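Long-range contacts in endo-arabinase (Bacteroides thetaiotaomicron, PDB 5C0P), which probably hydrolyses glycosidic bonds in L-arabinan, as a magnesium-binding member of glycoside hydrolase family 43: residues M133-S138 against L150-W155; D160-A165 against P179-K184. All coordinates share one frame; numbering follows the deposited sequence.

Contact 1 of 2, residues M133-S138 against L150-W155; sequences MCLDGS and LFCREW
From the Cys134-Arg153 pair to the Ser138-Leu150 pair, strands 134-138 and 150-153 run antiparallel at 168°, their axes 4.6 Å apart. They are the arms of a beta hairpin within one blade of the five-bladed beta-propeller known from family 43. The hairpin illustrates how a beta bulge can present a residue of probable catalytic importance: between Leu135 and Ser138 the register slips by one, and Asp136 occupies the irregularity with a positive phi of 62°. Asp136, predicted to tune the pKa of the catalytic glutamate and help orient proton donor and substrate, is hydrogen-bonded through OD2 to Ala206 N and a bound Tris molecule. Leu135 N bonds to Cys152 O at 3.0 Å, and Cys152 N returns the bond to Leu135 O. Leu135 CG sits between its backbone N and carbonyl carbon (chi1 51°), and from there the methyls diverge. CD1 rests 3.7 Å from Cys152 CB; Leu135 CD2 lies over the flat of the Glu154 carboxylate, 3.6 Å from Glu154 CD, and OE1 of that group is salt-bridged to Arg105. With an alanine at Leu135 both methyls vanish, which would probably open a gap between Cys152 and Glu154. On the opposite face, Cys134 SG makes an oblique sulfur-aromatic contact, 3.6 Å from Phe151 CE1.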
loop_
_atom_site.group_PDB
_atom_site.type_symbol
_atom_site.label_atom_id
_atom_site.label_comp_id
_atom_site.label_asym_id
_atom_site.label_seq_id
_atom_site.Cartn_x
_atom_site.Cartn_y
_atom_site.Cartn_z
HETATM N N MSE A 133 -5.685 -3.966 15.719
HETATM C CA MSE A 133 -5.256 -4.778 14.577
HETATM C C MSE A 133 -5.245 -3.904 13.333
HETATM O O MSE A 133 -6.304 -3.505 12.832
HETATM C CB MSE A 133 -6.204 -5.952 14.339
HETATM C CG MSE A 133 -6.593 -6.704 15.582
HETATM SE SE MSE A 133 -6.456 -8.622 15.362
HETATM C CE MSE A 133 -4.509 -8.717 15.467
ATOM N N CYS A 134 -4.050 -3.615 12.832
ATOM C CA CYS A 134 -3.901 -2.710 11.694
ATOM C C CYS A 134 -3.044 -3.295 10.582
ATOM O O CYS A 134 -2.193 -4.158 10.811
ATOM C CB CYS A 134 -3.271 -1.384 12.119
ATOM S SG CYS A 134 -4.161 -0.501 13.399
ATOM N N LEU A 135 -3.269 -2.811 9.367
ATOM C CA LEU A 135 -2.498 -3.276 8.225
ATOM C C LEU A 135 -2.425 -2.243 7.121
ATOM O O LEU A 135 -3.139 -1.232 7.143
ATOM C CB LEU A 135 -3.048 -4.603 7.683
ATOM C CG LEU A 135 -4.527 -4.784 7.345
ATOM C CD1 LEU A 135 -4.916 -4.141 6.022
ATOM C CD2 LEU A 135 -4.866 -6.269 7.311
ATOM N N ASP A 136 -1.536 -2.509 6.167
ATOM C CA ASP A 136 -1.411 -1.728 4.941
ATOM C C ASP A 136 -1.034 -0.274 5.196
ATOM O O ASP A 136 -1.481 0.614 4.482
ATOM C CB ASP A 136 -2.694 -1.827 4.080
ATOM C CG ASP A 136 -2.891 -3.201 3.459
ATOM O OD1 ASP A 136 -2.012 -4.084 3.620
ATOM O OD2 ASP A 136 -3.932 -3.407 2.799
ATOM N N GLY A 137 -0.215 -0.025 6.218
ATOM C CA GLY A 137 0.279 1.320 6.462
ATOM C C GLY A 137 1.071 1.853 5.283
ATOM O O GLY A 137 2.033 1.218 4.814
ATOM N N SER A 138 0.669 3.026 4.797
ATOM C CA SER A 138 1.331 3.652 3.659
ATOM C C SER A 138 1.750 5.079 3.983
ATOM O O SER A 138 1.364 5.637 5.018
ATOM C CB SER A 138 0.416 3.635 2.434
ATOM O OG SER A 138 -0.713 4.468 2.628
ATOM N N LEU A 150 -1.147 6.448 6.425
ATOM C CA LEU A 150 -2.518 5.997 6.174
ATOM C C LEU A 150 -2.537 4.524 6.536
ATOM O O LEU A 150 -1.587 3.812 6.248
ATOM C CB LEU A 150 -2.888 6.141 4.698
ATOM C CG LEU A 150 -2.604 7.478 4.029
ATOM C CD1 LEU A 150 -2.940 7.390 2.535
ATOM C CD2 LEU A 150 -3.377 8.583 4.708
ATOM N N PHE A 151 -3.596 4.054 7.184
ATOM C CA PHE A 151 -3.648 2.635 7.510
ATOM C C PHE A 151 -5.069 2.129 7.646
ATOM O O PHE A 151 -6.019 2.912 7.757
ATOM C CB PHE A 151 -2.816 2.297 8.763
ATOM C CG PHE A 151 -3.337 2.897 10.043
ATOM C CD1 PHE A 151 -4.257 2.212 10.829
ATOM C CD2 PHE A 151 -2.883 4.140 10.475
ATOM C CE1 PHE A 151 -4.716 2.763 12.018
ATOM C CE2 PHE A 151 -3.338 4.698 11.664
ATOM C CZ PHE A 151 -4.254 4.010 12.437
ATOM N N CYS A 152 -5.200 0.810 7.638
ATOM C CA CYS A 152 -6.492 0.169 7.852
ATOM C C CYS A 152 -6.563 -0.403 9.245
ATOM O O CYS A 152 -5.578 -0.925 9.770
ATOM C CB CYS A 152 -6.654 -1.002 6.890
ATOM S SG CYS A 152 -6.595 -0.531 5.172
ATOM N N ARG A 153 -7.743 -0.325 9.844
ATOM C CA ARG A 153 -8.008 -1.081 11.045
ATOM C C ARG A 153 -8.870 -2.235 10.583
ATOM O O ARG A 153 -9.950 -2.024 10.012
ATOM C CB ARG A 153 -8.735 -0.239 12.084
ATOM C CG ARG A 153 -8.672 -0.868 13.440
ATOM C CD ARG A 153 -9.359 -0.061 14.507
ATOM N NE ARG A 153 -9.478 -0.885 15.699
ATOM C CZ ARG A 153 -10.137 -0.526 16.789
ATOM N NH1 ARG A 153 -10.739 0.654 16.833
ATOM N NH2 ARG A 153 -10.194 -1.344 17.830
ATOM N N GLU A 154 -8.382 -3.444 10.823
ATOM C CA GLU A 154 -8.926 -4.652 10.206
ATOM C C GLU A 154 -10.394 -4.942 10.516
ATOM O O GLU A 154 -10.831 -4.889 11.665
ATOM C CB GLU A 154 -8.058 -5.868 10.545
ATOM C CG GLU A 154 -8.183 -6.987 9.519
ATOM C CD GLU A 154 -7.037 -7.984 9.565
ATOM O OE1 GLU A 154 -6.113 -7.823 10.394
ATOM O OE2 GLU A 154 -7.063 -8.930 8.751
ATOM N N TRP A 155 -11.130 -5.287 9.467
ATOM C CA TRP A 155 -12.566 -5.529 9.554
ATOM C C TRP A 155 -12.956 -6.675 10.479
ATOM O O TRP A 155 -14.070 -6.700 10.996
ATOM C CB TRP A 155 -13.135 -5.762 8.158
ATOM C CG TRP A 155 -12.722 -7.074 7.568
ATOM C CD1 TRP A 155 -11.513 -7.384 7.005
ATOM C CD2 TRP A 155 -13.523 -8.253 7.482
ATOM N NE1 TRP A 155 -11.518 -8.694 6.581
ATOM C CE2 TRP A 155 -12.740 -9.243 6.857
ATOM C CE3 TRP A 155 -14.827 -8.565 7.868
ATOM C CZ2 TRP A 155 -13.225 -10.531 6.616
ATOM C CZ3 TRP A 155 -15.306 -9.844 7.624
ATOM C CH2 TRP A 155 -14.506 -10.809 7.004
#

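Contact 2 of 2, residues D160-A165 against P179-K184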
loop_
_atom_site.group_PDB
_atom_site.type_symbol
_atom_site.label_atom_id
_atom_site.label_comp_id
_atom_site.label_asym_id
_atom_site.label_seq_id
_atom_site.Cartn_x
_atom_site.Cartn_y
_atom_site.Cartn_z
ATOM N N ASP A 160 -17.262 -3.133 10.096
ATOM C CA ASP A 160 -17.154 -2.197 8.986
ATOM C C ASP A 160 -15.698 -1.723 9.002
ATOM O O ASP A 160 -15.292 -0.983 9.904
ATOM C CB ASP A 160 -18.116 -1.017 9.196
ATOM C CG ASP A 160 -18.590 -0.395 7.891
ATOM O OD1 ASP A 160 -18.099 -0.797 6.811
ATOM O OD2 ASP A 160 -19.463 0.508 7.953
ATOM N N GLY A 161 -14.909 -2.189 8.034
ATOM C CA GLY A 161 -13.488 -1.885 7.972
ATOM C C GLY A 161 -13.270 -0.387 7.973
ATOM O O GLY A 161 -14.101 0.355 7.451
ATOM N N GLU A 162 -12.160 0.050 8.565
ATOM C CA GLU A 162 -11.897 1.467 8.758
ATOM C C GLU A 162 -10.570 1.870 8.120
ATOM O O GLU A 162 -9.631 1.084 8.071
ATOM C CB GLU A 162 -11.871 1.778 10.256
ATOM C CG GLU A 162 -13.243 1.582 10.934
ATOM C CD GLU A 162 -13.210 1.681 12.452
ATOM O OE1 GLU A 162 -12.118 1.850 13.041
ATOM O OE2 GLU A 162 -14.301 1.586 13.066
ATOM N N ILE A 163 -10.502 3.102 7.631
ATOM C CA ILE A 163 -9.251 3.670 7.146
ATOM C C ILE A 163 -8.952 4.952 7.929
ATOM O O ILE A 163 -9.847 5.787 8.137
ATOM C CB ILE A 163 -9.298 3.930 5.620
ATOM C CG1 ILE A 163 -9.236 2.590 4.888
ATOM C CG2 ILE A 163 -8.140 4.827 5.184
ATOM C CD1 ILE A 163 -9.403 2.674 3.374
ATOM N N TYR A 164 -7.699 5.074 8.378
ATOM C CA TYR A 164 -7.242 6.186 9.226
ATOM C C TYR A 164 -6.096 6.956 8.596
ATOM O O TYR A 164 -5.320 6.393 7.829
ATOM C CB TYR A 164 -6.740 5.682 10.581
ATOM C CG TYR A 164 -7.838 5.214 11.489
ATOM C CD1 TYR A 164 -8.338 3.926 11.391
ATOM C CD2 TYR A 164 -8.372 6.061 12.454
ATOM C CE1 TYR A 164 -9.364 3.503 12.214
ATOM C CE2 TYR A 164 -9.402 5.645 13.280
ATOM C CZ TYR A 164 -9.886 4.361 13.161
ATOM O OH TYR A 164 -10.907 3.941 13.988
ATOM N N ALA A 165 -5.984 8.233 8.953
ATOM C CA ALA A 165 -4.787 9.015 8.658
ATOM C C ALA A 165 -4.186 9.561 9.951
ATOM O O ALA A 165 -4.902 9.819 10.926
ATOM C CB ALA A 165 -5.105 10.156 7.711
ATOM N N PRO A 179 -4.780 8.991 15.696
ATOM C CA PRO A 179 -5.256 8.603 14.362
ATOM C C PRO A 179 -6.628 9.221 14.097
ATOM O O PRO A 179 -7.418 9.384 15.034
ATOM C CB PRO A 179 -5.394 7.078 14.460
ATOM C CG PRO A 179 -4.587 6.674 15.650
ATOM C CD PRO A 179 -4.588 7.837 16.594
ATOM N N TYR A 180 -6.887 9.585 12.844
ATOM C CA TYR A 180 -8.152 10.201 12.477
ATOM C C TYR A 180 -8.904 9.296 11.503
ATOM O O TYR A 180 -8.378 8.927 10.465
ATOM C CB TYR A 180 -7.915 11.597 11.873
ATOM C CG TYR A 180 -9.168 12.430 11.837
ATOM C CD1 TYR A 180 -10.076 12.303 10.793
ATOM C CD2 TYR A 180 -9.462 13.317 12.861
ATOM C CE1 TYR A 180 -11.233 13.048 10.766
ATOM C CE2 TYR A 180 -10.623 14.069 12.844
ATOM C CZ TYR A 180 -11.503 13.925 11.793
ATOM O OH TYR A 180 -12.655 14.668 11.773
ATOM N N LEU A 181 -10.129 8.916 11.860
ATOM C CA LEU A 181 -10.938 8.044 11.011
ATOM C C LEU A 181 -11.423 8.787 9.777
ATOM O O LEU A 181 -12.136 9.784 9.884
ATOM C CB LEU A 181 -12.131 7.486 11.799
ATOM C CG LEU A 181 -13.127 6.636 10.996
ATOM C CD1 LEU A 181 -12.488 5.351 10.549
ATOM C CD2 LEU A 181 -14.349 6.327 11.841
ATOM N N LEU A 182 -11.022 8.294 8.610
ATOM C CA LEU A 182 -11.389 8.909 7.333
ATOM C C LEU A 182 -12.764 8.458 6.847
ATOM O O LEU A 182 -13.604 9.282 6.472
ATOM C CB LEU A 182 -10.329 8.585 6.278
ATOM C CG LEU A 182 -8.919 9.070 6.634
ATOM C CD1 LEU A 182 -7.994 8.914 5.446
ATOM C CD2 LEU A 182 -8.924 10.511 7.099
ATOM N N PHE A 183 -12.980 7.148 6.855
ATOM C CA PHE A 183 -14.267 6.574 6.464
ATOM C C PHE A 183 -14.287 5.099 6.778
ATOM O O PHE A 183 -13.241 4.507 7.068
ATOM C CB PHE A 183 -14.580 6.804 4.972
ATOM C CG PHE A 183 -13.547 6.260 4.019
ATOM C CD1 PHE A 183 -13.574 4.929 3.610
ATOM C CD2 PHE A 183 -12.581 7.097 3.490
ATOM C CE1 PHE A 183 -12.634 4.443 2.712
ATOM C CE2 PHE A 183 -11.643 6.624 2.586
ATOM C CZ PHE A 183 -11.667 5.295 2.200
ATOM N N LYS A 184 -15.485 4.530 6.738
ATOM C CA LYS A 184 -15.673 3.095 6.830
ATOM C C LYS A 184 -16.018 2.573 5.444
ATOM O O LYS A 184 -16.596 3.295 4.634
ATOM C CB LYS A 184 -16.791 2.780 7.817
ATOM C CG LYS A 184 -16.532 3.335 9.208
ATOM C CD LYS A 184 -17.651 3.003 10.176
ATOM C CE LYS A 184 -17.228 3.359 11.599
ATOM N NZ LYS A 184 -18.304 3.067 12.591
#
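Leu182 N donates to Ile163 O at 2.8 Å, within the carbonyl plane and at 159° about the hydrogen, and this bond sits where the antiparallel ladder slips by one residue. On one side of the slip Ile163 faces Phe183; on the other Tyr164 faces Leu181. Leu182 is the additional residue of this beta bulge, and its helix-like backbone angles let strand 179-184 take it up while the regular bonds resume. Ile163 N reaches Phe183 O at 3.1 Å, and Ala165 and Tyr180 exchange a reciprocal pair.

Side chains gather on both faces of the sheet. On that of Tyr164, Leu181 crosses the phenol obliquely: CD1 stands over one face in a CH-pi contact, 4.1 Å from the ring centroid, while CB lies 3.6 Å from Tyr164 CE2. The phenol is also fixed at its far end, where Tyr164 OH donates to Glu162 OE1 at 2.6 Å from above the carboxylate plane. Lys184 runs alongside Glu162 with its chain extended, but NZ stays 4.3 Å from Glu162 OE2, beyond a salt bridge. Near its root, Lys184 CB packs 3.5 Å from Asp160 OD2, an oxygen that is hydrogen-bonded to Ser186.

On the other face, Phe183 has CG between its backbone N and carbonyl carbon (chi1 58°), which brings the ring beside Ile163; CD1 of Ile163 lies 3.7 Å from Phe183 CZ. Both methyls of Leu182 rest against Ala165 CB, and Met219 of strand 217-224 touches Ile163, Leu182 and Phe183 from the adjoining blade. Strand segments 162-165 and 179-184 meet at 137°, the strong twist of the outer strands in a beta-propeller blade.

Contacts 1 and 2 follow one another along the chain, the first closing before the second opens; the short helix 155-158, which begins at the end of contact 1, leads on toward contact 2. Their centres lie about 9 Å apart in one antiparallel sheet, on the same side of the chain's centre. Strands 147-153 and 162-168 are neighbours, and probable hydrogen bonds from Tyr164 N to Phe151 O (2.8 Å) and from Arg153 N to Glu162 O (2.9 Å) join the two pairings. Together they illustrate the meander principle of a propeller blade: the main strands 134-141, 147-153, 162-168 and 178-184 pair in sequence, carrying the sheet from the strand bearing Asp136 to the blade's more exposed outer edge.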